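Long-range contacts in maltose/maltodextrin-binding protein (Thermus thermophilus, PDB 2GH9), which binds maltotriose and probably serves as the periplasmic receptor that captures maltodextrins for uptake: residues 77-88 / 103-111; 63-72 / 334-345. All coordinates share one frame; numbering follows the deposited sequence.

Contact 1: residues 77-88 / 103-111; sequences EPVGKYVTQAYL and GRLMGLPAF. Unlike the reference sequence in segment 77-88: Ala86 (reference Thr).
Leu105 O is gripped twice, by the backbone of Val79 and by a water. Val79 N donates to Leu105 O over 3.2 Å, almost straight at the hydrogen (170°) and tilted 23° from the carbonyl plane. The water donates to Leu105 O at 2.7 Å and accepts from Gly80 N at 2.8 Å, so the carbonyl reaches two successive amides of 77-88. Another water donates to both Glu77 O and Met106 O, two acceptors that could not pair directly. Beyond this polar end the contact is apolar. Leu105 is its most covered residue, and Val79, Val83 and Tyr87 converge on Leu108 CD2, which lies 3.6 Å from Val79 CG2 and 3.8 Å from Val83 CG1. With chi1 163°, the Tyr87 ring runs opposite its own N, and OH ends 3.5 Å from Leu108 CB. Leu88 and Leu105 lie antiparallel, their CD2 methyls 3.6 Å apart. Thr84 OG1 caps helix 85-90 by accepting from Tyr87 N. The contact thus lays the loop at Pro78-Val79 and this capped helix start against strand 104-113, whose Leu108 also touches helix 280-290. Water probably eases the approach of the facing carbonyls Glu77 O and Met106 O, while the remainder relies on methyl packing.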
loop_
_atom_site.group_PDB
_atom_site.type_symbol
_atom_site.label_atom_id
_atom_site.label_comp_id
_atom_site.label_asym_id
_atom_site.label_seq_id
_atom_site.Cartn_x
_atom_site.Cartn_y
_atom_site.Cartn_z
ATOM N N GLU A 77 10.217 15.345 10.944
ATOM C CA GLU A 77 9.784 16.437 11.814
ATOM C C GLU A 77 8.486 16.037 12.537
ATOM O O GLU A 77 7.469 15.708 11.894
ATOM C CB GLU A 77 9.636 17.744 11.007
ATOM C CG GLU A 77 9.087 18.975 11.773
ATOM C CD GLU A 77 10.033 19.547 12.848
ATOM O OE1 GLU A 77 11.183 19.095 12.967
ATOM O OE2 GLU A 77 9.612 20.477 13.564
ATOM N N PRO A 78 8.509 16.038 13.889
ATOM C CA PRO A 78 7.250 15.937 14.640
ATOM C C PRO A 78 6.292 17.068 14.251
ATOM O O PRO A 78 6.701 18.228 14.215
ATOM C CB PRO A 78 7.699 16.089 16.096
ATOM C CG PRO A 78 9.112 15.644 16.090
ATOM C CD PRO A 78 9.668 16.141 14.791
ATOM N N VAL A 79 5.029 16.734 13.969
ATOM C CA VAL A 79 4.100 17.703 13.398
ATOM C C VAL A 79 2.936 18.108 14.322
ATOM O O VAL A 79 2.144 18.998 13.975
ATOM C CB VAL A 79 3.556 17.224 12.005
ATOM C CG1 VAL A 79 4.704 17.040 11.035
ATOM C CG2 VAL A 79 2.740 15.922 12.125
ATOM N N GLY A 80 2.840 17.464 15.484
ATOM C CA GLY A 80 1.734 17.690 16.407
ATOM C C GLY A 80 1.615 19.134 16.856
ATOM O O GLY A 80 0.512 19.663 16.971
ATOM N N LYS A 81 2.756 19.777 17.086
ATOM C CA LYS A 81 2.778 21.175 17.529
ATOM C C LYS A 81 2.216 22.157 16.485
ATOM O O LYS A 81 1.832 23.274 16.855
ATOM C CB LYS A 81 4.201 21.595 17.938
ATOM C CG LYS A 81 5.191 21.756 16.779
ATOM C CD LYS A 81 6.607 22.129 17.250
ATOM C CE LYS A 81 7.664 21.353 16.469
ATOM N NZ LYS A 81 9.054 21.796 16.786
ATOM N N TYR A 82 2.158 21.755 15.202
ATOM C CA TYR A 82 1.682 22.646 14.115
ATOM C C TYR A 82 0.195 22.497 13.763
ATOM O O TYR A 82 -0.300 23.185 12.871
ATOM C CB TYR A 82 2.454 22.400 12.824
ATOM C CG TYR A 82 3.961 22.416 12.894
ATOM C CD1 TYR A 82 4.669 23.617 12.938
ATOM C CD2 TYR A 82 4.688 21.232 12.846
ATOM C CE1 TYR A 82 6.057 23.634 12.969
ATOM C CE2 TYR A 82 6.079 21.230 12.893
ATOM C CZ TYR A 82 6.755 22.444 12.943
ATOM O OH TYR A 82 8.126 22.481 12.952
ATOM N N VAL A 83 -0.496 21.590 14.444
ATOM C CA VAL A 83 -1.852 21.202 14.091
ATOM C C VAL A 83 -2.816 21.366 15.275
ATOM O O VAL A 83 -2.425 21.305 16.434
ATOM C CB VAL A 83 -1.898 19.731 13.556
ATOM C CG1 VAL A 83 -0.930 19.567 12.394
ATOM C CG2 VAL A 83 -1.562 18.738 14.663
ATOM N N THR A 84 -4.085 21.575 14.950
ATOM C CA THR A 84 -5.140 21.752 15.956
ATOM C C THR A 84 -5.813 20.438 16.327
ATOM O O THR A 84 -5.728 19.439 15.590
ATOM C CB THR A 84 -6.222 22.668 15.438
ATOM O OG1 THR A 84 -6.971 21.973 14.445
ATOM C CG2 THR A 84 -5.608 23.919 14.847
ATOM N N GLN A 85 -6.477 20.454 17.484
ATOM C CA GLN A 85 -7.267 19.310 17.959
ATOM C C GLN A 85 -8.442 19.048 17.039
ATOM O O GLN A 85 -8.838 17.906 16.846
ATOM C CB GLN A 85 -7.777 19.557 19.390
ATOM C CG GLN A 85 -8.910 18.613 19.859
ATOM C CD GLN A 85 -8.488 17.144 19.992
ATOM O OE1 GLN A 85 -7.330 16.790 19.759
ATOM N NE2 GLN A 85 -9.433 16.290 20.394
ATOM N N ALA A 86 -9.009 20.107 16.486
ATOM C CA ALA A 86 -10.084 19.963 15.526
ATOM C C ALA A 86 -9.624 19.132 14.332
ATOM O O ALA A 86 -10.326 18.227 13.901
ATOM C CB ALA A 86 -10.575 21.319 15.062
ATOM N N TYR A 87 -8.450 19.453 13.797
ATOM C CA TYR A 87 -7.896 18.677 12.685
ATOM C C TYR A 87 -7.730 17.222 13.136
ATOM O O TYR A 87 -8.262 16.323 12.504
ATOM C CB TYR A 87 -6.577 19.278 12.176
ATOM C CG TYR A 87 -5.761 18.321 11.331
ATOM C CD1 TYR A 87 -6.094 18.067 10.009
ATOM C CD2 TYR A 87 -4.654 17.670 11.864
ATOM C CE1 TYR A 87 -5.340 17.179 9.236
ATOM C CE2 TYR A 87 -3.896 16.784 11.099
ATOM C CZ TYR A 87 -4.249 16.532 9.795
ATOM O OH TYR A 87 -3.487 15.639 9.055
ATOM N N LEU A 88 -7.046 17.012 14.258
ATOM C CA LEU A 88 -6.800 15.666 14.797
ATOM C C LEU A 88 -8.063 14.859 15.098
ATOM O O LEU A 88 -8.138 13.676 14.745
ATOM C CB LEU A 88 -5.906 15.745 16.045
ATOM C CG LEU A 88 -4.482 16.218 15.744
ATOM C CD1 LEU A 88 -3.709 16.543 17.038
ATOM C CD2 LEU A 88 -3.730 15.189 14.864
ATOM N N GLY A 103 5.192 7.882 20.924
ATOM C CA GLY A 103 4.138 8.735 21.477
ATOM C C GLY A 103 3.899 10.061 20.760
ATOM O O GLY A 103 3.156 10.915 21.260
ATOM N N ARG A 104 4.503 10.238 19.587
ATOM C CA ARG A 104 4.362 11.476 18.844
ATOM C C ARG A 104 3.831 11.247 17.441
ATOM O O ARG A 104 4.113 10.219 16.811
ATOM C CB ARG A 104 5.710 12.164 18.742
ATOM C CG ARG A 104 6.325 12.468 20.093
ATOM C CD ARG A 104 7.445 13.430 19.932
ATOM N NE ARG A 104 8.333 13.398 21.083
ATOM C CZ ARG A 104 9.347 14.242 21.261
ATOM N NH1 ARG A 104 9.600 15.194 20.353
ATOM N NH2 ARG A 104 10.109 14.125 22.350
ATOM N N LEU A 105 3.080 12.227 16.958
ATOM C CA LEU A 105 2.612 12.240 15.577
ATOM C C LEU A 105 3.768 12.672 14.659
ATOM O O LEU A 105 4.304 13.768 14.805
ATOM C CB LEU A 105 1.420 13.172 15.438
ATOM C CG LEU A 105 0.634 13.038 14.134
ATOM C CD1 LEU A 105 -0.106 11.710 14.055
ATOM C CD2 LEU A 105 -0.332 14.212 14.005
ATOM N N MET A 106 4.143 11.793 13.723
ATOM C CA MET A 106 5.334 11.967 12.895
ATOM C C MET A 106 5.047 12.316 11.414
ATOM O O MET A 106 5.950 12.377 10.585
ATOM C CB MET A 106 6.209 10.719 13.014
ATOM C CG MET A 106 6.639 10.379 14.483
ATOM S SD MET A 106 7.411 11.804 15.342
ATOM C CE MET A 106 8.874 12.062 14.345
ATOM N N GLY A 107 3.788 12.570 11.105
ATOM C CA GLY A 107 3.390 13.013 9.771
ATOM C C GLY A 107 1.909 13.287 9.777
ATOM O O GLY A 107 1.233 13.057 10.776
ATOM N N LEU A 108 1.408 13.829 8.681
ATOM C CA LEU A 108 -0.019 14.144 8.558
ATOM C C LEU A 108 -0.678 13.033 7.765
ATOM O O LEU A 108 -0.396 12.920 6.575
ATOM C CB LEU A 108 -0.227 15.463 7.827
ATOM C CG LEU A 108 0.491 16.688 8.403
ATOM C CD1 LEU A 108 0.139 17.905 7.566
ATOM C CD2 LEU A 108 0.119 16.881 9.852
ATOM N N PRO A 109 -1.538 12.212 8.423
ATOM C CA PRO A 109 -2.213 11.118 7.750
ATOM C C PRO A 109 -3.207 11.653 6.728
ATOM O O PRO A 109 -3.985 12.574 7.030
ATOM C CB PRO A 109 -2.953 10.384 8.883
ATOM C CG PRO A 109 -2.386 10.891 10.142
ATOM C CD PRO A 109 -1.925 12.280 9.847
ATOM N N ALA A 110 -3.179 11.091 5.524
ATOM C CA ALA A 110 -3.959 11.642 4.424
ATOM C C ALA A 110 -4.912 10.631 3.806
ATOM O O ALA A 110 -6.117 10.886 3.716
ATOM C CB ALA A 110 -3.020 12.247 3.361
ATOM N N PHE A 111 -4.376 9.491 3.367
ATOM C CA PHE A 111 -5.152 8.528 2.586
ATOM C C PHE A 111 -4.977 7.113 3.091
ATOM O O PHE A 111 -3.911 6.746 3.612
ATOM C CB PHE A 111 -4.740 8.589 1.110
ATOM C CG PHE A 111 -4.616 9.988 0.574
ATOM C CD1 PHE A 111 -5.744 10.770 0.389
ATOM C CD2 PHE A 111 -3.378 10.517 0.257
ATOM C CE1 PHE A 111 -5.632 12.082 -0.084
ATOM C CE2 PHE A 111 -3.269 11.817 -0.232
ATOM C CZ PHE A 111 -4.406 12.592 -0.397
HETATM O O HOH W 1 6.868 14.761 9.604
HETATM O O HOH W 2 4.390 15.512 16.818
#

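Contact 2: residues 63-72 / 334-345; sequences PHDWVGEMAQ and PMPNIPEMGKVW. With GLC (alpha-D-glucopyranose), chain B.
Asp65 joins the two segments at the sugar pocket of this periplasmic binding protein fold, where its carboxylate accepts, in bidentate fashion, from two adjacent hydroxyls of a glucose: OD1 from GLC O2 and OD2 from GLC O3, each at 2.6 Å. With CG between the backbone N and the carbonyl carbon (chi1 65°), the carboxylate also presents OD2 to Trp345 NE1, a weak bond of 3.1 Å near the indole plane. Trp345 is an aromatic platform for the sugar: GLC C4 lies 3.5 Å above one indole face and Met341 CE covers the opposite one. Replacing this indole by an alanine is likely to strip the sugar of the surface under C4 and to take from Asp65 OD2 its weak second donor. Asn337 contributes its backbone O and its CB, while ND2 donates to Ala98 O and Thr100 O; Asn337 O receives Gly68 N at 2.9 Å, in a bond bent at the hydrogen. Pro339, in the type I turn from Ile338 to Met341, lays CB and CG against the Gln72 amide, with CG 3.5 Å from Gln72 CD. At the other end, His64 NE2 donates to Met335 O over 2.7 Å, with the oxygen in the imidazole plane but the donor 36° out of the carbonyl plane.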
loop_
_atom_site.group_PDB
_atom_site.type_symbol
_atom_site.label_atom_id
_atom_site.label_comp_id
_atom_site.label_asym_id
_atom_site.label_seq_id
_atom_site.Cartn_x
_atom_site.Cartn_y
_atom_site.Cartn_z
ATOM N N PRO A 63 4.162 5.633 2.925
ATOM C CA PRO A 63 3.322 4.661 3.613
ATOM C C PRO A 63 3.754 4.586 5.064
ATOM O O PRO A 63 4.932 4.769 5.378
ATOM C CB PRO A 63 3.632 3.341 2.886
ATOM C CG PRO A 63 5.042 3.515 2.454
ATOM C CD PRO A 63 5.205 4.980 2.123
ATOM N N HIS A 64 2.806 4.336 5.941
ATOM C CA HIS A 64 3.076 4.346 7.376
ATOM C C HIS A 64 4.030 3.285 7.902
ATOM O O HIS A 64 4.569 3.445 8.994
ATOM C CB HIS A 64 1.778 4.302 8.152
ATOM C CG HIS A 64 1.156 2.942 8.261
ATOM N ND1 HIS A 64 0.159 2.509 7.412
ATOM C CD2 HIS A 64 1.342 1.945 9.166
ATOM C CE1 HIS A 64 -0.238 1.303 7.789
ATOM N NE2 HIS A 64 0.472 0.932 8.844
ATOM N N ASP A 65 4.255 2.204 7.146
ATOM C CA ASP A 65 5.200 1.189 7.624
ATOM C C ASP A 65 6.628 1.744 7.714
ATOM O O ASP A 65 7.447 1.233 8.477
ATOM C CB ASP A 65 5.115 -0.110 6.803
ATOM C CG ASP A 65 5.524 0.067 5.381
ATOM O OD1 ASP A 65 4.806 0.794 4.616
ATOM O OD2 ASP A 65 6.558 -0.540 5.021
ATOM N N TRP A 66 6.914 2.807 6.968
ATOM C CA TRP A 66 8.217 3.476 7.004
ATOM C C TRP A 66 8.485 4.338 8.267
ATOM O O TRP A 66 9.628 4.755 8.475
ATOM C CB TRP A 66 8.342 4.417 5.814
ATOM C CG TRP A 66 8.358 3.794 4.472
ATOM C CD1 TRP A 66 8.228 2.461 4.166
ATOM C CD2 TRP A 66 8.500 4.481 3.230
ATOM N NE1 TRP A 66 8.298 2.286 2.811
ATOM C CE2 TRP A 66 8.471 3.507 2.209
ATOM C CE3 TRP A 66 8.668 5.827 2.875
ATOM C CZ2 TRP A 66 8.578 3.837 0.857
ATOM C CZ3 TRP A 66 8.771 6.159 1.530
ATOM C CH2 TRP A 66 8.739 5.167 0.534
ATOM N N VAL A 67 7.459 4.590 9.086
ATOM C CA VAL A 67 7.518 5.627 10.139
ATOM C C VAL A 67 8.540 5.334 11.247
ATOM O O VAL A 67 9.395 6.195 11.543
ATOM C CB VAL A 67 6.101 5.967 10.710
ATOM C CG1 VAL A 67 6.164 6.726 12.058
ATOM C CG2 VAL A 67 5.331 6.798 9.690
ATOM N N GLY A 68 8.486 4.133 11.814
ATOM C CA GLY A 68 9.434 3.722 12.856
ATOM C C GLY A 68 10.891 3.816 12.442
ATOM O O GLY A 68 11.677 4.402 13.158
ATOM N N GLU A 69 11.254 3.250 11.286
ATOM C CA GLU A 69 12.621 3.334 10.777
ATOM C C GLU A 69 13.086 4.765 10.491
ATOM O O GLU A 69 14.239 5.120 10.770
ATOM C CB GLU A 69 12.772 2.496 9.511
ATOM C CG GLU A 69 14.151 2.503 8.909
ATOM C CD GLU A 69 14.251 1.721 7.639
ATOM O OE1 GLU A 69 13.264 1.040 7.255
ATOM O OE2 GLU A 69 15.329 1.780 7.021
ATOM N N MET A 70 12.211 5.568 9.881
ATOM C CA MET A 70 12.536 6.951 9.578
ATOM C C MET A 70 12.673 7.810 10.852
ATOM O O MET A 70 13.598 8.630 10.951
ATOM C CB MET A 70 11.483 7.556 8.638
ATOM C CG MET A 70 11.543 6.986 7.232
ATOM S SD MET A 70 10.379 7.797 6.116
ATOM C CE MET A 70 11.459 8.734 5.065
ATOM N N ALA A 71 11.746 7.618 11.794
ATOM C CA ALA A 71 11.749 8.318 13.066
ATOM C C ALA A 71 13.025 8.010 13.869
ATOM O O ALA A 71 13.673 8.928 14.411
ATOM C CB ALA A 71 10.474 7.981 13.869
ATOM N N GLN A 72 13.416 6.740 13.901
ATOM C CA GLN A 72 14.709 6.352 14.495
ATOM C C GLN A 72 15.922 6.951 13.801
ATOM O O GLN A 72 16.938 7.161 14.453
ATOM C CB GLN A 72 14.871 4.838 14.503
ATOM C CG GLN A 72 14.078 4.153 15.573
ATOM C CD GLN A 72 14.630 2.784 15.899
ATOM O OE1 GLN A 72 15.219 2.111 15.035
ATOM N NE2 GLN A 72 14.448 2.356 17.153
ATOM N N PRO A 334 -3.828 -3.223 9.648
ATOM C CA PRO A 334 -2.787 -2.252 9.315
ATOM C C PRO A 334 -1.395 -2.869 9.324
ATOM O O PRO A 334 -1.078 -3.681 10.205
ATOM C CB PRO A 334 -2.882 -1.182 10.426
ATOM C CG PRO A 334 -4.123 -1.430 11.156
ATOM C CD PRO A 334 -4.531 -2.877 10.896
ATOM N N MET A 335 -0.568 -2.478 8.361
ATOM C CA MET A 335 0.845 -2.761 8.426
ATOM C C MET A 335 1.415 -2.312 9.784
ATOM O O MET A 335 0.973 -1.301 10.347
ATOM C CB MET A 335 1.594 -2.031 7.316
ATOM C CG MET A 335 1.436 -2.671 5.977
ATOM S SD MET A 335 2.442 -1.926 4.750
ATOM C CE MET A 335 1.645 -0.321 4.521
ATOM N N PRO A 336 2.424 -3.049 10.297
ATOM C CA PRO A 336 3.155 -2.532 11.431
ATOM C C PRO A 336 3.985 -1.328 11.003
ATOM O O PRO A 336 4.500 -1.295 9.861
ATOM C CB PRO A 336 4.103 -3.681 11.815
ATOM C CG PRO A 336 3.613 -4.878 11.112
ATOM C CD PRO A 336 2.963 -4.339 9.851
ATOM N N ASN A 337 4.135 -0.365 11.911
ATOM C CA ASN A 337 4.961 0.791 11.636
ATOM C C ASN A 337 6.297 0.753 12.377
ATOM O O ASN A 337 7.052 1.696 12.308
ATOM C CB ASN A 337 4.187 2.091 11.899
ATOM C CG ASN A 337 4.246 2.566 13.353
ATOM O OD1 ASN A 337 4.720 1.869 14.256
ATOM N ND2 ASN A 337 3.751 3.778 13.572
ATOM N N ILE A 338 6.588 -0.357 13.043
ATOM C CA ILE A 338 7.836 -0.484 13.837
ATOM C C ILE A 338 9.079 -0.587 12.961
ATOM O O ILE A 338 9.003 -1.017 11.797
ATOM C CB ILE A 338 7.776 -1.673 14.837
ATOM C CG1 ILE A 338 7.525 -3.017 14.132
ATOM C CG2 ILE A 338 6.712 -1.407 15.881
ATOM C CD1 ILE A 338 7.709 -4.220 15.034
ATOM N N PRO A 339 10.245 -0.185 13.501
ATOM C CA PRO A 339 11.447 -0.157 12.678
ATOM C C PRO A 339 11.790 -1.475 11.995
ATOM O O PRO A 339 12.301 -1.478 10.877
ATOM C CB PRO A 339 12.542 0.233 13.679
ATOM C CG PRO A 339 11.823 0.992 14.716
ATOM C CD PRO A 339 10.507 0.314 14.861
ATOM N N GLU A 340 11.497 -2.573 12.683
ATOM C CA GLU A 340 11.825 -3.921 12.242
ATOM C C GLU A 340 11.082 -4.361 10.972
ATOM O O GLU A 340 11.557 -5.220 10.233
ATOM C CB GLU A 340 11.525 -4.901 13.387
ATOM C CG GLU A 340 12.458 -4.727 14.602
ATOM C CD GLU A 340 11.969 -3.720 15.648
ATOM O OE1 GLU A 340 10.899 -3.095 15.484
ATOM O OE2 GLU A 340 12.680 -3.562 16.662
ATOM N N MET A 341 9.925 -3.757 10.708
ATOM C CA MET A 341 9.190 -4.039 9.468
ATOM C C MET A 341 10.093 -3.898 8.225
ATOM O O MET A 341 9.991 -4.696 7.295
ATOM C CB MET A 341 7.948 -3.124 9.361
ATOM C CG MET A 341 6.860 -3.653 8.464
ATOM S SD MET A 341 6.388 -5.375 8.747
ATOM C CE MET A 341 6.911 -6.148 7.216
ATOM N N GLY A 342 10.985 -2.907 8.217
ATOM C CA GLY A 342 11.928 -2.710 7.105
ATOM C C GLY A 342 12.819 -3.918 6.802
ATOM O O GLY A 342 13.219 -4.141 5.651
ATOM N N LYS A 343 13.121 -4.690 7.846
ATOM C CA LYS A 343 13.903 -5.931 7.731
ATOM C C LYS A 343 13.121 -7.109 7.129
ATOM O O LYS A 343 13.722 -8.015 6.550
ATOM C CB LYS A 343 14.451 -6.353 9.109
ATOM C CG LYS A 343 15.710 -5.606 9.568
ATOM C CD LYS A 343 15.390 -4.464 10.526
ATOM C CE LYS A 343 16.611 -4.065 11.383
ATOM N NZ LYS A 343 16.268 -2.919 12.301
ATOM N N VAL A 344 11.795 -7.107 7.257
ATOM C CA VAL A 344 10.975 -8.279 6.868
ATOM C C VAL A 344 10.727 -8.393 5.361
ATOM O O VAL A 344 10.801 -9.480 4.806
ATOM C CB VAL A 344 9.647 -8.303 7.640
ATOM C CG1 VAL A 344 8.740 -9.461 7.147
ATOM C CG2 VAL A 344 9.919 -8.451 9.144
ATOM N N TRP A 345 10.467 -7.268 4.699
ATOM C CA TRP A 345 10.022 -7.270 3.305
ATOM C C TRP A 345 10.980 -7.992 2.351
ATOM O O TRP A 345 10.549 -8.705 1.436
ATOM C CB TRP A 345 9.831 -5.830 2.804
ATOM C CG TRP A 345 8.818 -4.984 3.536
ATOM C CD1 TRP A 345 9.056 -3.807 4.184
ATOM C CD2 TRP A 345 7.394 -5.202 3.626
ATOM N NE1 TRP A 345 7.900 -3.299 4.688
ATOM C CE2 TRP A 345 6.858 -4.125 4.363
ATOM C CE3 TRP A 345 6.529 -6.199 3.161
ATOM C CZ2 TRP A 345 5.495 -4.014 4.649
ATOM C CZ3 TRP A 345 5.188 -6.098 3.456
ATOM C CH2 TRP A 345 4.678 -5.004 4.194
HETATM C C1 GLC B . 4.585 -1.844 0.801
HETATM C C2 GLC B . 5.329 -1.111 1.903
HETATM C C3 GLC B . 6.794 -0.946 1.534
HETATM C C4 GLC B . 7.379 -2.309 1.185
HETATM C C5 GLC B . 6.573 -3.029 0.094
HETATM C C6 GLC B . 7.061 -4.458 -0.187
HETATM O O2 GLC B . 4.729 0.177 2.141
HETATM O O3 GLC B . 7.506 -0.369 2.623
HETATM O O4 GLC B . 8.729 -2.107 0.768
HETATM O O5 GLC B . 5.202 -3.111 0.495
HETATM O O6 GLC B . 6.598 -4.866 -1.479
HETATM O O HOH W 3 9.506 1.251 9.889
#

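How the contacts relate
Contact 1 is nested inside the long loop that contact 2 closes, and their centres lie 18 Å apart. They touch directly where Met106 CB packs 4.1 Å from Val67 CG1. Strand 100-101 lies between them: Met106 of contact 1 and Val67 and Pro339 of contact 2 all rest on Phe101, while Leu105 touches Thr100, whose carbonyl takes a bond from Asn337. Strand 265-273 links them again, pairing antiparallel with both 58-63 and 104-113. Their roles differ by position: contact 2 forms part of the glycan pocket and holds a glucose directly, whereas contact 1 is structural packing, the Pro109 side chain being about 14 Å from a bound glucose.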